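Local coordinates for protein Pro-metalloprotease PrtV (Vibrio cholerae, PDB 4L9D) that is a secreted metalloprotease that probably degrades host matrix proteins and kills cells, represented here by its first PKD domain, which binds calcium, at residues L19-N25 and A50-Y56; N33-W39 and T65-D71. All blocks are in the same frame, centred on the assembly; numbering follows the deposited sequence.

Interaction 1: residues L19-N25 and A50-Y56; sequences LSVMSQN and AAPTWSY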
loop_
_atom_site.group_PDB
_atom_site.type_symbol
_atom_site.label_atom_id
_atom_site.label_comp_id
_atom_site.label_asym_id
_atom_site.label_seq_id
_atom_site.Cartn_x
_atom_site.Cartn_y
_atom_site.Cartn_z
ATOM N N LEU A 19 13.208 -9.029 4.717
ATOM C CA LEU A 19 12.477 -8.049 5.476
ATOM C C LEU A 19 12.052 -6.829 4.647
ATOM O O LEU A 19 11.421 -5.916 5.172
ATOM C CB LEU A 19 13.288 -7.573 6.676
ATOM C CG LEU A 19 13.534 -8.607 7.783
ATOM C CD1 LEU A 19 14.547 -8.105 8.783
ATOM C CD2 LEU A 19 12.245 -9.009 8.453
ATOM N N SER A 20 12.473 -6.779 3.383
ATOM C CA SER A 20 12.229 -5.644 2.519
ATOM C C SER A 20 11.098 -5.896 1.464
ATOM O O SER A 20 10.978 -7.000 0.912
ATOM C CB SER A 20 13.525 -5.324 1.798
ATOM O OG SER A 20 13.495 -4.152 1.095
ATOM N N VAL A 21 10.318 -4.864 1.174
ATOM C CA VAL A 21 9.127 -4.920 0.320
ATOM C C VAL A 21 9.188 -3.831 -0.715
ATOM O O VAL A 21 9.508 -2.685 -0.436
ATOM C CB VAL A 21 7.862 -4.760 1.171
ATOM C CG1 VAL A 21 6.612 -5.065 0.284
ATOM C CG2 VAL A 21 7.809 -5.663 2.344
ATOM N N MET A 22 8.886 -4.242 -1.952
ATOM C CA MET A 22 8.632 -3.352 -3.043
ATOM C C MET A 22 7.154 -3.389 -3.445
ATOM O O MET A 22 6.522 -4.466 -3.286
ATOM C CB MET A 22 9.483 -3.675 -4.276
ATOM C CG MET A 22 10.970 -3.634 -4.010
ATOM S SD MET A 22 12.065 -3.993 -5.388
ATOM C CE MET A 22 11.604 -2.629 -6.472
ATOM N N SER A 23 6.631 -2.331 -4.017
ATOM C CA SER A 23 5.223 -2.246 -4.389
ATOM C C SER A 23 5.041 -1.884 -5.847
ATOM O O SER A 23 5.854 -1.195 -6.478
ATOM C CB SER A 23 4.484 -1.280 -3.488
ATOM O OG SER A 23 4.952 0.057 -3.661
ATOM N N GLN A 24 3.906 -2.345 -6.359
ATOM C CA GLN A 24 3.363 -1.890 -7.610
ATOM C C GLN A 24 1.940 -1.404 -7.366
ATOM O O GLN A 24 1.139 -2.125 -6.791
ATOM C CB GLN A 24 3.374 -3.002 -8.671
ATOM C CG GLN A 24 2.886 -2.507 -9.991
ATOM C CD GLN A 24 2.578 -3.601 -11.017
ATOM O OE1 GLN A 24 2.760 -3.369 -12.162
ATOM N NE2 GLN A 24 1.991 -4.694 -10.602
ATOM N N ASN A 25 1.674 -0.160 -7.725
ATOM C CA ASN A 25 0.329 0.423 -7.519
ATOM C C ASN A 25 -0.539 0.119 -8.713
ATOM O O ASN A 25 -0.201 0.538 -9.810
ATOM C CB ASN A 25 0.470 1.899 -7.276
ATOM C CG ASN A 25 -0.768 2.472 -6.644
ATOM O OD1 ASN A 25 -1.883 2.128 -7.035
ATOM N ND2 ASN A 25 -0.566 3.356 -5.692
ATOM N N ALA A 50 3.514 6.975 -4.443
ATOM C CA ALA A 50 2.647 6.103 -5.221
ATOM C C ALA A 50 3.009 4.618 -5.023
ATOM O O ALA A 50 2.137 3.772 -4.891
ATOM C CB ALA A 50 2.726 6.478 -6.701
ATOM N N ALA A 51 4.323 4.306 -5.066
ATOM C CA ALA A 51 4.769 2.907 -5.029
ATOM C C ALA A 51 6.070 2.822 -4.215
ATOM O O ALA A 51 7.165 2.671 -4.786
ATOM C CB ALA A 51 4.914 2.329 -6.428
ATOM N N PRO A 52 5.996 2.983 -2.904
ATOM C CA PRO A 52 7.186 3.008 -2.057
ATOM C C PRO A 52 7.856 1.618 -1.943
ATOM O O PRO A 52 7.259 0.573 -2.232
ATOM C CB PRO A 52 6.667 3.523 -0.726
ATOM C CG PRO A 52 5.243 3.029 -0.690
ATOM C CD PRO A 52 4.765 3.094 -2.111
ATOM N N THR A 53 9.064 1.666 -1.410
ATOM C CA THR A 53 9.814 0.512 -0.930
ATOM C C THR A 53 10.028 0.718 0.599
ATOM O O THR A 53 10.236 1.853 1.026
ATOM C CB THR A 53 11.156 0.384 -1.686
ATOM O OG1 THR A 53 10.924 0.373 -3.087
ATOM C CG2 THR A 53 11.857 -0.886 -1.223
ATOM N N TRP A 54 9.962 -0.337 1.373
ATOM C CA TRP A 54 10.065 -0.217 2.808
ATOM C C TRP A 54 10.630 -1.517 3.381
ATOM O O TRP A 54 10.836 -2.487 2.661
ATOM C CB TRP A 54 8.706 0.113 3.451
ATOM C CG TRP A 54 7.673 -0.934 3.315
ATOM C CD1 TRP A 54 7.282 -1.848 4.292
ATOM C CD2 TRP A 54 6.728 -1.108 2.226
ATOM N NE1 TRP A 54 6.211 -2.576 3.839
ATOM C CE2 TRP A 54 5.820 -2.116 2.613
ATOM C CE3 TRP A 54 6.545 -0.455 0.998
ATOM C CZ2 TRP A 54 4.746 -2.483 1.806
ATOM C CZ3 TRP A 54 5.485 -0.817 0.231
ATOM C CH2 TRP A 54 4.586 -1.801 0.631
ATOM N N SER A 55 10.875 -1.533 4.707
ATOM C CA SER A 55 11.359 -2.743 5.357
ATOM C C SER A 55 10.912 -2.765 6.802
ATOM O O SER A 55 10.594 -1.757 7.440
ATOM C CB SER A 55 12.868 -2.855 5.245
ATOM O OG SER A 55 13.497 -1.698 5.901
ATOM N N TYR A 56 10.984 -3.990 7.338
ATOM C CA TYR A 56 10.690 -4.273 8.734
ATOM C C TYR A 56 11.993 -4.666 9.480
ATOM O O TYR A 56 13.060 -4.765 8.868
ATOM C CB TYR A 56 9.654 -5.427 8.800
ATOM C CG TYR A 56 8.377 -5.109 8.068
ATOM C CD1 TYR A 56 7.370 -4.401 8.695
ATOM C CD2 TYR A 56 8.185 -5.510 6.765
ATOM C CE1 TYR A 56 6.226 -4.054 8.023
ATOM C CE2 TYR A 56 7.025 -5.150 6.073
ATOM C CZ TYR A 56 6.035 -4.469 6.715
ATOM O OH TYR A 56 4.886 -4.158 6.025
HETATM O O HOH W 1 8.325 -0.051 -5.114
#
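With CG1 anti to the backbone N (chi1 -170°), Val21 leans over the indole of Trp54, whose own chi1 of 65° holds CG between its backbone N and carbonyl carbon and so brings the ring back toward the neighbouring strand. The valine lies on one face of the indole: CB sits 3.9 Å from the centroid of the five-membered ring, a CH-pi contact, and CG1 reaches CZ2 of Trp54 at 3.5 Å over the six-membered part. The other branch, CG2, meets the edge of the Tyr56 ring at CE2, 3.8 Å away. The two aromatic residues are tied together as well, since Trp54 NE1 donates to Tyr56 OH at 3.0 Å, close to the indole plane; that hydroxyl has its strongest partner in Phe41 O, while Phe41 also stacks on Trp54. Strand 20-25 is the middle strand of the three-stranded antiparallel sheet of this PKD domain, a beta-sandwich of the E-set clan, and 53-55 is one of its edges. Val21 and Trp54 form a hydrogen-bonded pair whose side chains enter the core, where Leu14 and Ile82 join them; Ser20 and Ser55 lie on the other face. Beyond the ladder, side chains take over the pairing. Ser23 OG lies between its backbone N and carbonyl carbon (chi1 65°), which turns it toward Pro52; it donates to Pro52 O at 2.8 Å, in the carbonyl plane on a lone pair. A water accepts from Ser23 N and lies 3.0 Å from Ala51 O, to which it can donate. Farther along, Asn25 ND2 gives Ala50 O a nearly straight bond of 2.8 Å, the acceptor lying in the plane of the amide, whose OD1 is held by Ser27 OG.

Interaction 2: residues N33-W39 and T65-D71; sequences NIVSYLW and TLTVTDD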
loop_
_atom_site.group_PDB
_atom_site.type_symbol
_atom_site.label_atom_id
_atom_site.label_comp_id
_atom_site.label_asym_id
_atom_site.label_seq_id
_atom_site.Cartn_x
_atom_site.Cartn_y
_atom_site.Cartn_z
ATOM N N ASN A 33 -9.800 10.920 -11.164
ATOM C CA ASN A 33 -8.376 10.733 -11.213
ATOM C C ASN A 33 -7.816 10.659 -9.800
ATOM O O ASN A 33 -8.084 11.520 -8.996
ATOM C CB ASN A 33 -7.707 11.946 -11.950
ATOM C CG ASN A 33 -8.176 12.053 -13.367
ATOM O OD1 ASN A 33 -7.749 11.263 -14.220
ATOM N ND2 ASN A 33 -9.071 12.926 -13.639
ATOM N N ILE A 34 -7.023 9.639 -9.510
ATOM C CA ILE A 34 -6.364 9.500 -8.215
ATOM C C ILE A 34 -5.281 10.571 -8.078
ATOM O O ILE A 34 -4.438 10.701 -8.970
ATOM C CB ILE A 34 -5.824 8.083 -7.986
ATOM C CG1 ILE A 34 -7.007 7.094 -7.905
ATOM C CG2 ILE A 34 -4.962 8.019 -6.724
ATOM C CD1 ILE A 34 -6.610 5.637 -7.985
ATOM N N VAL A 35 -5.277 11.280 -6.951
ATOM C CA VAL A 35 -4.347 12.344 -6.692
ATOM C C VAL A 35 -3.427 12.109 -5.498
ATOM O O VAL A 35 -2.424 12.832 -5.381
ATOM C CB VAL A 35 -5.040 13.710 -6.542
ATOM C CG1 VAL A 35 -5.856 14.033 -7.812
ATOM C CG2 VAL A 35 -5.898 13.804 -5.305
ATOM N N SER A 36 -3.768 11.212 -4.586
ATOM C CA SER A 36 -2.942 10.994 -3.412
ATOM C C SER A 36 -3.110 9.580 -2.867
ATOM O O SER A 36 -4.090 8.873 -3.190
ATOM C CB SER A 36 -3.289 11.994 -2.306
ATOM O OG SER A 36 -4.573 11.729 -1.777
ATOM N N TYR A 37 -2.133 9.226 -2.066
ATOM C CA TYR A 37 -1.940 7.898 -1.515
ATOM C C TYR A 37 -1.539 8.015 -0.043
ATOM O O TYR A 37 -0.692 8.853 0.307
ATOM C CB TYR A 37 -0.790 7.188 -2.238
ATOM C CG TYR A 37 -0.944 7.144 -3.722
ATOM C CD1 TYR A 37 -1.796 6.273 -4.336
ATOM C CD2 TYR A 37 -0.338 8.106 -4.546
ATOM C CE1 TYR A 37 -2.030 6.259 -5.674
ATOM C CE2 TYR A 37 -0.514 8.106 -5.897
ATOM C CZ TYR A 37 -1.358 7.164 -6.471
ATOM O OH TYR A 37 -1.577 7.163 -7.854
ATOM N N LEU A 38 -2.092 7.129 0.786
ATOM C CA LEU A 38 -1.590 6.927 2.146
ATOM C C LEU A 38 -1.353 5.433 2.298
ATOM O O LEU A 38 -2.321 4.631 2.398
ATOM C CB LEU A 38 -2.518 7.497 3.218
ATOM C CG LEU A 38 -2.037 7.582 4.644
ATOM C CD1 LEU A 38 -2.013 6.249 5.340
ATOM C CD2 LEU A 38 -0.712 8.349 4.779
ATOM N N TRP A 39 -0.111 5.039 2.313
ATOM C CA TRP A 39 0.300 3.667 2.616
ATOM C C TRP A 39 0.571 3.568 4.101
ATOM O O TRP A 39 1.115 4.490 4.738
ATOM C CB TRP A 39 1.646 3.334 1.892
ATOM C CG TRP A 39 1.569 3.161 0.439
ATOM C CD1 TRP A 39 1.657 4.155 -0.518
ATOM C CD2 TRP A 39 1.398 1.935 -0.263
ATOM N NE1 TRP A 39 1.576 3.608 -1.776
ATOM C CE2 TRP A 39 1.418 2.240 -1.652
ATOM C CE3 TRP A 39 1.256 0.610 0.117
ATOM C CZ2 TRP A 39 1.361 1.235 -2.638
ATOM C CZ3 TRP A 39 1.156 -0.354 -0.852
ATOM C CH2 TRP A 39 1.203 -0.057 -2.215
ATOM N N THR A 65 -1.718 -1.620 4.153
ATOM C CA THR A 65 -2.929 -0.956 3.771
ATOM C C THR A 65 -2.613 0.225 2.863
ATOM O O THR A 65 -1.692 1.007 3.163
ATOM C CB THR A 65 -3.665 -0.500 5.078
ATOM O OG1 THR A 65 -3.860 -1.642 5.937
ATOM C CG2 THR A 65 -4.980 0.102 4.761
ATOM N N LEU A 66 -3.368 0.375 1.797
ATOM C CA LEU A 66 -3.281 1.528 0.898
ATOM C C LEU A 66 -4.623 2.201 0.805
ATOM O O LEU A 66 -5.618 1.545 0.459
ATOM C CB LEU A 66 -2.853 1.103 -0.512
ATOM C CG LEU A 66 -2.919 2.223 -1.579
ATOM C CD1 LEU A 66 -1.968 3.380 -1.260
ATOM C CD2 LEU A 66 -2.650 1.671 -2.948
ATOM N N THR A 67 -4.642 3.509 1.026
ATOM C CA THR A 67 -5.784 4.351 0.734
ATOM C C THR A 67 -5.434 5.253 -0.426
ATOM O O THR A 67 -4.355 5.873 -0.424
ATOM C CB THR A 67 -6.142 5.194 1.997
ATOM O OG1 THR A 67 -6.586 4.339 3.044
ATOM C CG2 THR A 67 -7.261 6.202 1.713
ATOM N N VAL A 68 -6.331 5.309 -1.405
ATOM C CA VAL A 68 -6.196 6.246 -2.513
ATOM C C VAL A 68 -7.341 7.261 -2.418
ATOM O O VAL A 68 -8.437 6.915 -1.974
ATOM C CB VAL A 68 -6.207 5.536 -3.855
ATOM C CG1 VAL A 68 -5.121 4.443 -3.904
ATOM C CG2 VAL A 68 -7.570 4.933 -4.248
ATOM N N THR A 69 -7.063 8.497 -2.848
ATOM C CA THR A 69 -8.034 9.562 -2.848
ATOM C C THR A 69 -8.010 10.261 -4.176
ATOM O O THR A 69 -6.916 10.490 -4.747
ATOM C CB THR A 69 -7.771 10.565 -1.692
ATOM O OG1 THR A 69 -7.754 9.832 -0.452
ATOM C CG2 THR A 69 -8.815 11.632 -1.599
ATOM N N ASP A 70 -9.174 10.591 -4.712
ATOM C CA ASP A 70 -9.293 11.154 -6.039
ATOM C C ASP A 70 -9.613 12.655 -6.040
ATOM O O ASP A 70 -9.687 13.339 -4.998
ATOM C CB ASP A 70 -10.199 10.319 -6.920
ATOM C CG ASP A 70 -11.703 10.510 -6.676
ATOM O OD1 ASP A 70 -12.081 11.331 -5.803
ATOM O OD2 ASP A 70 -12.463 9.773 -7.362
ATOM N N ASP A 71 -9.648 13.199 -7.250
ATOM C CA ASP A 71 -9.910 14.619 -7.492
ATOM C C ASP A 71 -11.215 15.174 -6.935
ATOM O O ASP A 71 -11.275 16.386 -6.732
ATOM C CB ASP A 71 -9.932 14.941 -8.998
ATOM C CG ASP A 71 -11.033 14.241 -9.731
ATOM O OD1 ASP A 71 -11.052 12.997 -9.782
ATOM O OD2 ASP A 71 -11.858 14.964 -10.279
HETATM O O HOH W 2 -4.249 3.391 4.075
#
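Leu66 sets its CD1 methyl over the face of the Trp39 indole, 3.5 Å from the centroid of the five-membered ring and 9° off its normal, a CH-pi contact. The pair belongs to the two central antiparallel strands, 34-40 and 60-70, of the four-stranded sheet in the PKD beta-sandwich, on the side that packs against strand 20-25. The same methyl lies near the plane of the Tyr37 ring, at its edge, and touches Tyr37 CB at 4.1 Å. Leu66 CG is anti to the backbone N (chi1 172°), and this swings its branches across toward the facing strand. Two residues on, on the same face, Val68 CG1 touches Tyr37 CD1 at 3.8 Å, and its CG2 meets Ile34 CD1. On the reverse face Ser36, Leu38, Thr67 and Thr69 line up; a water donates to Leu38 O and hydrogen-bonds Thr67 OG1, which also bonds Thr77 OG1. A classic beta bulge breaks the register at Val35 and Ser36, whose N atoms both donate to Thr69 O, at 2.9 and 3.2 Å. Past the bulge, Asp70 belongs to the calcium site; in this model, which holds sodium but no calcium, its carboxylate makes a salt bridge with Lys72 and accepts from Asp74 N. There Asp71 N donates to Asn33 O, and in one of the two Asp71 conformers OD1 accepts from Asn33 N at 2.8 Å, the donor above the carboxylate plane.

After strand 12-17 the chain lays down 19-25, then turns through the loop that carries Asp29 and Asp31 into 33-39. Coming back, 50-56 pairs with 19-25 and closes the loop of interaction 1; 65-71 then pairs with 33-39 and closes interaction 2. The segments alternate, so the two loops cross rather than nest, and each consecutive pair of segments passes from one sheet of the sandwich to the other. Interaction 1 belongs to the three-stranded sheet and interaction 2 to the four-stranded one. They meet where Trp39 NE1 probably hydrogen-bonds Ala50 O and where Asn25 and Ala50 pack on Tyr37.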